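Sucrose 6(F)-phosphate phosphorylase (PDB 6S9V) is a bacterial phosphorylase whose catalytic domain has the alpha-amylase type of TIM barrel, a barrel of eight parallel strands wrapped by helices. Local coordinates at residues 386-398 with 431-444. Residues are numbered along the deposited sequence; the frame is centred on the assembly and turned at random.
Sequences PGIPQVYYVGLLA and KNVVQRLLKLIRFR
The methyl of A398 packs on V433 and V434, with CB 3.5 Å from V433 CG1, where the chain leaves the short helix 393-396. A398 has positive phi (51°) and is the C-prime residue of a Schellman motif that ends the helix, with A398 N bonded to G395 O. Beside it, K431 NZ makes a weak hydrogen bond of 3.4 Å to A398 O; the bend at chi3 (-74°) turns the lysine end toward that oxygen. V434 turns CG2 onto the L397 carbonyl carbon and CG1 onto L396 O, each at 3.6 Å. L437 CD2 comes near that same oxygen, so L396 O is buried among methyl groups and has no polar partner in the model; G395 O, also touched by L437 CD2, bonds to Y375 OH. The L396 side chain crosses L438 and I441 at about a right angle: CG lies anti to the backbone N (chi1 176°), which carries CD1 to 3.7 Å from L438 CD2 and 4.0 Å from I441 CD1. V391 reaches I441 more loosely from the strand.

At the other end, P389 CG sits over one face of the R444 guanidinium, 3.4 Å above its plane and offset toward the rim. G387 O lies at the guanidinium edge near its plane, 3.5 Å from R444 NH2, a contact rather than an assigned hydrogen bond. R444 NH2 hydrogen-bonds to N19 OD1 and R444 NE to F383 O, which fixes how the group is turned.

Helix 432-446 thus packs outside the last barrel strand, 388-392, which is flanked by strands 302-304 and 22-25 and closes the eight-stranded barrel. Helix 372-384 borders the same interface, its F383 touching both P389 and I441 and its L376 meeting V433.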
ATOM      1  N   PRO A 386       3.967  15.480  -7.162  1.00 18.42           N
ATOM      2  CA  PRO A 386       2.508  15.447  -7.329  1.00 21.19           C
ATOM      3  C   PRO A 386       1.937  14.094  -6.922  1.00 22.14           C
ATOM      4  O   PRO A 386       2.482  13.037  -7.252  1.00 21.49           O
ATOM      5  CB  PRO A 386       2.314  15.718  -8.824  1.00 22.61           C
ATOM      6  CG  PRO A 386       3.521  16.507  -9.226  1.00 22.99           C
ATOM      7  CD  PRO A 386       4.655  15.937  -8.386  1.00 18.95           C
ATOM      8  N   GLY A 387       0.819  14.145  -6.208  1.00 21.75           N
ATOM      9  CA  GLY A 387       0.172  12.966  -5.668  1.00 22.23           C
ATOM     10  C   GLY A 387      -0.208  13.177  -4.207  1.00 21.03           C
ATOM     11  O   GLY A 387       0.218  14.113  -3.555  1.00 22.11           O
ATOM     12  N   ILE A 388      -1.030  12.240  -3.731  1.00 19.21           N
ATOM     13  CA  ILE A 388      -1.490  12.295  -2.336  1.00 18.22           C
ATOM     14  C   ILE A 388      -0.434  11.626  -1.483  1.00 17.33           C
ATOM     15  O   ILE A 388      -0.187  10.422  -1.633  1.00 18.75           O
ATOM     16  CB  ILE A 388      -2.852  11.591  -2.177  1.00 20.63           C
ATOM     17  CG1 ILE A 388      -3.887  12.219  -3.107  1.00 25.26           C
ATOM     18  CG2 ILE A 388      -3.289  11.633  -0.715  1.00 21.14           C
ATOM     19  CD1 ILE A 388      -4.181  13.664  -2.801  1.00 31.52           C
ATOM     20  N   PRO A 389       0.220  12.355  -0.562  1.00 18.04           N
ATOM     21  CA  PRO A 389       1.323  11.770   0.216  1.00 17.85           C
ATOM     22  C   PRO A 389       0.832  10.993   1.431  1.00 18.58           C
ATOM     23  O   PRO A 389      -0.012  11.469   2.192  1.00 18.90           O
ATOM     24  CB  PRO A 389       2.152  12.990   0.637  1.00 19.19           C
ATOM     25  CG  PRO A 389       1.249  14.188   0.469  1.00 22.34           C
ATOM     26  CD  PRO A 389      -0.025  13.768  -0.221  1.00 21.67           C
ATOM     27  N   GLN A 390       1.392   9.795   1.612  1.00 18.28           N
ATOM     28  CA  GLN A 390       1.119   8.931   2.751  1.00 17.38           C
ATOM     29  C   GLN A 390       2.395   8.705   3.538  1.00 17.52           C
ATOM     30  O   GLN A 390       3.465   8.517   2.950  1.00 18.63           O
ATOM     31  CB  GLN A 390       0.568   7.578   2.303  1.00 17.08           C
ATOM     32  CG  GLN A 390      -0.705   7.680   1.502  1.00 19.04           C
ATOM     33  CD  GLN A 390      -1.380   6.348   1.333  1.00 21.58           C
ATOM     34  OE1 GLN A 390      -0.730   5.350   1.039  1.00 22.00           O
ATOM     35  NE2 GLN A 390      -2.695   6.321   1.520  1.00 23.64           N
ATOM     36  N   VAL A 391       2.273   8.723   4.864  1.00 16.29           N
ATOM     37  CA  VAL A 391       3.389   8.474   5.774  1.00 16.51           C
ATOM     38  C   VAL A 391       3.046   7.248   6.613  1.00 17.18           C
ATOM     39  O   VAL A 391       2.024   7.231   7.315  1.00 18.87           O
ATOM     40  CB  VAL A 391       3.685   9.684   6.675  1.00 17.01           C
ATOM     41  CG1 VAL A 391       4.763   9.342   7.713  1.00 18.95           C
ATOM     42  CG2 VAL A 391       4.129  10.876   5.834  1.00 16.69           C
ATOM     43  N   TYR A 392       3.886   6.225   6.525  1.00 14.92           N
ATOM     44  CA  TYR A 392       3.711   5.026   7.341  1.00 15.10           C
ATOM     45  C   TYR A 392       4.115   5.310   8.784  1.00 16.67           C
ATOM     46  O   TYR A 392       5.051   6.070   9.044  1.00 18.22           O
ATOM     47  CB  TYR A 392       4.540   3.902   6.727  1.00 15.77           C
ATOM     48  CG  TYR A 392       4.422   2.534   7.345  1.00 17.39           C
ATOM     49  CD1 TYR A 392       3.230   1.830   7.319  1.00 15.99           C
ATOM     50  CD2 TYR A 392       5.531   1.926   7.917  1.00 19.15           C
ATOM     51  CE1 TYR A 392       3.140   0.560   7.855  1.00 14.92           C
ATOM     52  CE2 TYR A 392       5.451   0.659   8.457  1.00 18.20           C
ATOM     53  CZ  TYR A 392       4.260  -0.017   8.419  1.00 16.23           C
ATOM     54  OH  TYR A 392       4.182  -1.271   8.955  1.00 16.18           O
ATOM     55  N   TYR A 393       3.401   4.686   9.734  1.00 16.96           N
ATOM     56  CA  TYR A 393       3.545   5.064  11.139  1.00 17.20           C
ATOM     57  C   TYR A 393       4.965   4.838  11.648  1.00 17.09           C
ATOM     58  O   TYR A 393       5.461   5.611  12.476  1.00 18.69           O
ATOM     59  CB  TYR A 393       2.539   4.302  12.009  1.00 17.10           C
ATOM     60  CG  TYR A 393       2.855   2.833  12.219  1.00 15.56           C
ATOM     61  CD1 TYR A 393       2.571   1.904  11.231  1.00 15.43           C
ATOM     62  CD2 TYR A 393       3.435   2.380  13.403  1.00 16.93           C
ATOM     63  CE1 TYR A 393       2.850   0.565  11.406  1.00 17.69           C
ATOM     64  CE2 TYR A 393       3.726   1.040  13.583  1.00 17.46           C
ATOM     65  CZ  TYR A 393       3.428   0.139  12.580  1.00 18.23           C
ATOM     66  OH  TYR A 393       3.699  -1.198  12.736  1.00 17.82           O
ATOM     67  N   VAL A 394       5.642   3.791  11.175  1.00 15.71           N
ATOM     68  CA  VAL A 394       7.016   3.568  11.623  1.00 16.50           C
ATOM     69  C   VAL A 394       7.908   4.718  11.174  1.00 18.24           C
ATOM     70  O   VAL A 394       8.725   5.231  11.951  1.00 18.48           O
ATOM     71  CB  VAL A 394       7.544   2.212  11.114  1.00 16.84           C
ATOM     72  CG1 VAL A 394       9.045   2.043  11.469  1.00 17.91           C
ATOM     73  CG2 VAL A 394       6.723   1.076  11.697  1.00 16.95           C
ATOM     74  N   GLY A 395       7.762   5.146   9.916  1.00 20.28           N
ATOM     75  CA  GLY A 395       8.538   6.270   9.421  1.00 20.56           C
ATOM     76  C   GLY A 395       8.165   7.580  10.083  1.00 19.74           C
ATOM     77  O   GLY A 395       9.024   8.448  10.273  1.00 20.42           O
ATOM     78  N   LEU A 396       6.901   7.731  10.465  1.00 18.22           N
ATOM     79  CA  LEU A 396       6.479   8.909  11.210  1.00 17.55           C
ATOM     80  C   LEU A 396       7.303   9.085  12.477  1.00 18.95           C
ATOM     81  O   LEU A 396       7.643  10.212  12.853  1.00 19.53           O
ATOM     82  CB  LEU A 396       4.995   8.790  11.563  1.00 17.48           C
ATOM     83  CG  LEU A 396       4.429   9.909  12.432  1.00 20.28           C
ATOM     84  CD1 LEU A 396       4.441  11.236  11.670  1.00 22.81           C
ATOM     85  CD2 LEU A 396       3.023   9.557  12.923  1.00 20.18           C
ATOM     86  N   LEU A 397       7.617   7.985  13.150  1.00 18.73           N
ATOM     87  CA  LEU A 397       8.350   8.008  14.407  1.00 20.13           C
ATOM     88  C   LEU A 397       9.829   7.712  14.211  1.00 19.69           C
ATOM     89  O   LEU A 397      10.531   7.443  15.190  1.00 19.06           O
ATOM     90  CB  LEU A 397       7.723   7.009  15.377  1.00 22.26           C
ATOM     91  CG  LEU A 397       6.231   7.269  15.638  1.00 20.49           C
ATOM     92  CD1 LEU A 397       5.648   6.258  16.599  1.00 19.95           C
ATOM     93  CD2 LEU A 397       6.038   8.680  16.178  1.00 20.09           C
ATOM     94  N   ALA A 398      10.312   7.770  12.973  1.00 19.99           N
ATOM     95  CA  ALA A 398      11.705   7.491  12.634  1.00 20.56           C
ATOM     96  C   ALA A 398      12.148   6.155  13.219  1.00 20.19           C
ATOM     97  O   ALA A 398      13.216   6.028  13.815  1.00 20.49           O
ATOM     98  CB  ALA A 398      12.610   8.629  13.097  1.00 21.92           C
ATOM     99  N   LYS A 431      11.699  13.143  19.714  1.00 29.74           N
ATOM    100  CA  LYS A 431      12.965  13.106  18.993  1.00 30.81           C
ATOM    101  C   LYS A 431      13.034  14.253  17.995  1.00 27.71           C
ATOM    102  O   LYS A 431      12.040  14.595  17.348  1.00 27.04           O
ATOM    103  CB  LYS A 431      13.132  11.779  18.258  1.00 34.66           C
ATOM    104  CG  LYS A 431      13.249  10.573  19.167  1.00 41.04           C
ATOM    105  CD  LYS A 431      13.925   9.420  18.446  1.00 48.56           C
ATOM    106  CE  LYS A 431      13.002   8.768  17.425  1.00 52.22           C
ATOM    107  NZ  LYS A 431      13.665   7.612  16.744  1.00 54.72           N
ATOM    108  N   ASN A 432      14.224  14.847  17.868  1.00 26.82           N
ATOM    109  CA  ASN A 432      14.378  15.993  16.980  1.00 26.83           C
ATOM    110  C   ASN A 432      13.942  15.665  15.557  1.00 23.55           C
ATOM    111  O   ASN A 432      13.263  16.474  14.913  1.00 22.37           O
ATOM    112  CB  ASN A 432      15.825  16.482  16.983  1.00 31.23           C
ATOM    113  CG  ASN A 432      16.023  17.708  16.112  1.00 35.47           C
ATOM    114  OD1 ASN A 432      16.541  17.619  15.000  1.00 34.17           O
ATOM    115  ND2 ASN A 432      15.592  18.858  16.609  1.00 40.02           N
ATOM    116  N   VAL A 433      14.310  14.482  15.049  1.00 24.07           N
ATOM    117  CA  VAL A 433      13.973  14.136  13.671  1.00 25.09           C
ATOM    118  C   VAL A 433      12.461  14.039  13.491  1.00 23.17           C
ATOM    119  O   VAL A 433      11.930  14.404  12.434  1.00 20.43           O
ATOM    120  CB  VAL A 433      14.675  12.830  13.241  1.00 24.61           C
ATOM    121  CG1 VAL A 433      14.197  11.647  14.084  1.00 27.09           C
ATOM    122  CG2 VAL A 433      14.428  12.568  11.755  1.00 21.65           C
ATOM    123  N   VAL A 434      11.742  13.571  14.515  1.00 21.10           N
ATOM    124  CA  VAL A 434      10.291  13.467  14.416  1.00 19.85           C
ATOM    125  C   VAL A 434       9.651  14.851  14.472  1.00 20.48           C
ATOM    126  O   VAL A 434       8.719  15.152  13.714  1.00 21.29           O
ATOM    127  CB  VAL A 434       9.748  12.550  15.528  1.00 21.03           C
ATOM    128  CG1 VAL A 434       8.221  12.536  15.526  1.00 20.77           C
ATOM    129  CG2 VAL A 434      10.299  11.142  15.355  1.00 21.10           C
ATOM    130  N   GLN A 435      10.143  15.721  15.355  1.00 22.34           N
ATOM    131  CA  GLN A 435       9.607  17.078  15.403  1.00 23.65           C
ATOM    132  C   GLN A 435       9.856  17.810  14.087  1.00 23.21           C
ATOM    133  O   GLN A 435       8.995  18.564  13.616  1.00 21.49           O
ATOM    134  CB  GLN A 435      10.206  17.843  16.584  1.00 26.76           C
ATOM    135  CG  GLN A 435       9.638  17.447  17.969  1.00 34.10           C
ATOM    136  CD  GLN A 435       8.123  17.675  18.117  1.00 42.54           C
ATOM    137  OE1 GLN A 435       7.590  18.715  17.720  1.00 45.19           O
ATOM    138  NE2 GLN A 435       7.432  16.696  18.706  1.00 44.20           N
ATOM    139  N   ARG A 436      11.020  17.591  13.465  1.00 23.96           N
ATOM    140  CA  ARG A 436      11.271  18.183  12.152  1.00 24.19           C
ATOM    141  C   ARG A 436      10.300  17.650  11.109  1.00 22.46           C
ATOM    142  O   ARG A 436       9.812  18.406  10.262  1.00 22.45           O
ATOM    143  CB  ARG A 436      12.705  17.916  11.701  1.00 25.16           C
ATOM    144  CG  ARG A 436      13.756  18.638  12.504  1.00 25.68           C
ATOM    145  CD  ARG A 436      15.137  18.130  12.127  1.00 28.05           C
ATOM    146  NE  ARG A 436      15.489  18.477  10.755  1.00 30.85           N
ATOM    147  CZ  ARG A 436      16.538  17.981  10.102  1.00 34.17           C
ATOM    148  NH1 ARG A 436      17.340  17.099  10.693  1.00 31.22           N
ATOM    149  NH2 ARG A 436      16.788  18.370   8.857  1.00 37.30           N
ATOM    150  N   LEU A 437      10.029  16.341  11.138  1.00 21.08           N
ATOM    151  CA  LEU A 437       9.105  15.753  10.176  1.00 19.43           C
ATOM    152  C   LEU A 437       7.685  16.274  10.378  1.00 19.69           C
ATOM    153  O   LEU A 437       6.967  16.525   9.399  1.00 20.91           O
ATOM    154  CB  LEU A 437       9.133  14.231  10.289  1.00 19.07           C
ATOM    155  CG  LEU A 437       8.186  13.446   9.378  1.00 20.09           C
ATOM    156  CD1 LEU A 437       8.312  13.875   7.918  1.00 20.17           C
ATOM    157  CD2 LEU A 437       8.456  11.939   9.537  1.00 22.09           C
ATOM    158  N   LEU A 438       7.257  16.430  11.631  1.00 19.55           N
ATOM    159  CA  LEU A 438       5.913  16.935  11.885  1.00 20.49           C
ATOM    160  C   LEU A 438       5.756  18.361  11.366  1.00 21.31           C
ATOM    161  O   LEU A 438       4.704  18.718  10.823  1.00 21.95           O
ATOM    162  CB  LEU A 438       5.601  16.857  13.381  1.00 20.91           C
ATOM    163  CG  LEU A 438       5.502  15.431  13.952  1.00 20.98           C
ATOM    164  CD1 LEU A 438       5.224  15.452  15.443  1.00 22.07           C
ATOM    165  CD2 LEU A 438       4.424  14.629  13.237  1.00 21.34           C
ATOM    166  N   LYS A 439       6.791  19.194  11.528  1.00 20.86           N
ATOM    167  CA  LYS A 439       6.742  20.557  11.005  1.00 21.81           C
ATOM    168  C   LYS A 439       6.646  20.556   9.482  1.00 21.87           C
ATOM    169  O   LYS A 439       5.879  21.337   8.891  1.00 21.77           O
ATOM    170  CB  LYS A 439       7.972  21.341  11.475  1.00 23.57           C
ATOM    171  CG  LYS A 439       7.920  22.819  11.130  1.00 28.60           C
ATOM    172  CD  LYS A 439       9.090  23.592  11.725  1.00 36.05           C
ATOM    173  CE  LYS A 439       9.080  25.042  11.255  1.00 42.52           C
ATOM    174  NZ  LYS A 439      10.228  25.824  11.810  1.00 48.05           N
ATOM    175  N   LEU A 440       7.419  19.685   8.832  1.00 21.59           N
ATOM    176  CA  LEU A 440       7.359  19.566   7.381  1.00 22.22           C
ATOM    177  C   LEU A 440       5.984  19.096   6.932  1.00 21.84           C
ATOM    178  O   LEU A 440       5.434  19.613   5.952  1.00 21.01           O
ATOM    179  CB  LEU A 440       8.430  18.594   6.884  1.00 20.42           C
ATOM    180  CG  LEU A 440       8.455  18.316   5.378  1.00 19.16           C
ATOM    181  CD1 LEU A 440       8.798  19.592   4.608  1.00 20.75           C
ATOM    182  CD2 LEU A 440       9.427  17.197   5.049  1.00 20.10           C
ATOM    183  N   ILE A 441       5.417  18.106   7.627  1.00 20.78           N
ATOM    184  CA  ILE A 441       4.086  17.622   7.272  1.00 19.77           C
ATOM    185  C   ILE A 441       3.074  18.756   7.350  1.00 20.69           C
ATOM    186  O   ILE A 441       2.268  18.964   6.429  1.00 19.71           O
ATOM    187  CB  ILE A 441       3.682  16.442   8.176  1.00 18.48           C
ATOM    188  CG1 ILE A 441       4.480  15.191   7.809  1.00 19.13           C
ATOM    189  CG2 ILE A 441       2.200  16.182   8.050  1.00 17.55           C
ATOM    190  CD1 ILE A 441       4.349  14.060   8.828  1.00 20.83           C
ATOM    191  N   ARG A 442       3.083  19.497   8.459  1.00 21.12           N
ATOM    192  CA  ARG A 442       2.112  20.575   8.607  1.00 20.26           C
ATOM    193  C   ARG A 442       2.321  21.663   7.562  1.00 20.33           C
ATOM    194  O   ARG A 442       1.344  22.258   7.086  1.00 21.33           O
ATOM    195  CB  ARG A 442       2.147  21.147  10.024  1.00 20.06           C
ATOM    196  CG  ARG A 442       1.630  20.141  11.055  1.00 22.90           C
ATOM    197  CD  ARG A 442       0.934  20.838  12.214  1.00 27.92           C
ATOM    198  NE  ARG A 442       1.852  21.409  13.176  1.00 30.39           N
ATOM    199  CZ  ARG A 442       1.512  22.280  14.120  1.00 29.20           C
ATOM    200  NH1 ARG A 442       0.255  22.711  14.245  1.00 25.72           N
ATOM    201  NH2 ARG A 442       2.446  22.721  14.945  1.00 30.57           N
ATOM    202  N   PHE A 443       3.571  21.937   7.181  1.00 19.27           N
ATOM    203  CA  PHE A 443       3.789  22.855   6.071  1.00 21.22           C
ATOM    204  C   PHE A 443       3.129  22.337   4.797  1.00 21.46           C
ATOM    205  O   PHE A 443       2.463  23.095   4.078  1.00 22.63           O
ATOM    206  CB  PHE A 443       5.278  23.085   5.821  1.00 20.52           C
ATOM    207  CG  PHE A 443       5.543  24.096   4.734  1.00 20.49           C
ATOM    208  CD1 PHE A 443       5.498  25.453   5.011  1.00 24.75           C
ATOM    209  CD2 PHE A 443       5.797  23.687   3.435  1.00 20.65           C
ATOM    210  CE1 PHE A 443       5.715  26.400   4.006  1.00 26.20           C
ATOM    211  CE2 PHE A 443       6.030  24.623   2.430  1.00 23.57           C
ATOM    212  CZ  PHE A 443       5.990  25.977   2.720  1.00 25.40           C
ATOM    213  N   ARG A 444       3.287  21.040   4.513  1.00 19.12           N
ATOM    214  CA  ARG A 444       2.673  20.442   3.328  1.00 20.57           C
ATOM    215  C   ARG A 444       1.145  20.472   3.396  1.00 22.19           C
ATOM    216  O   ARG A 444       0.477  20.504   2.350  1.00 21.67           O
ATOM    217  CB  ARG A 444       3.195  19.012   3.162  1.00 20.99           C
ATOM    218  CG  ARG A 444       2.580  18.216   2.037  1.00 21.94           C
ATOM    219  CD  ARG A 444       2.740  18.875   0.679  1.00 21.90           C
ATOM    220  NE  ARG A 444       2.215  18.002  -0.370  1.00 20.19           N
ATOM    221  CZ  ARG A 444       0.918  17.790  -0.584  1.00 20.58           C
ATOM    222  NH1 ARG A 444       0.017  18.398   0.171  1.00 21.25           N
ATOM    223  NH2 ARG A 444       0.522  16.967  -1.547  1.00 20.54           N
TER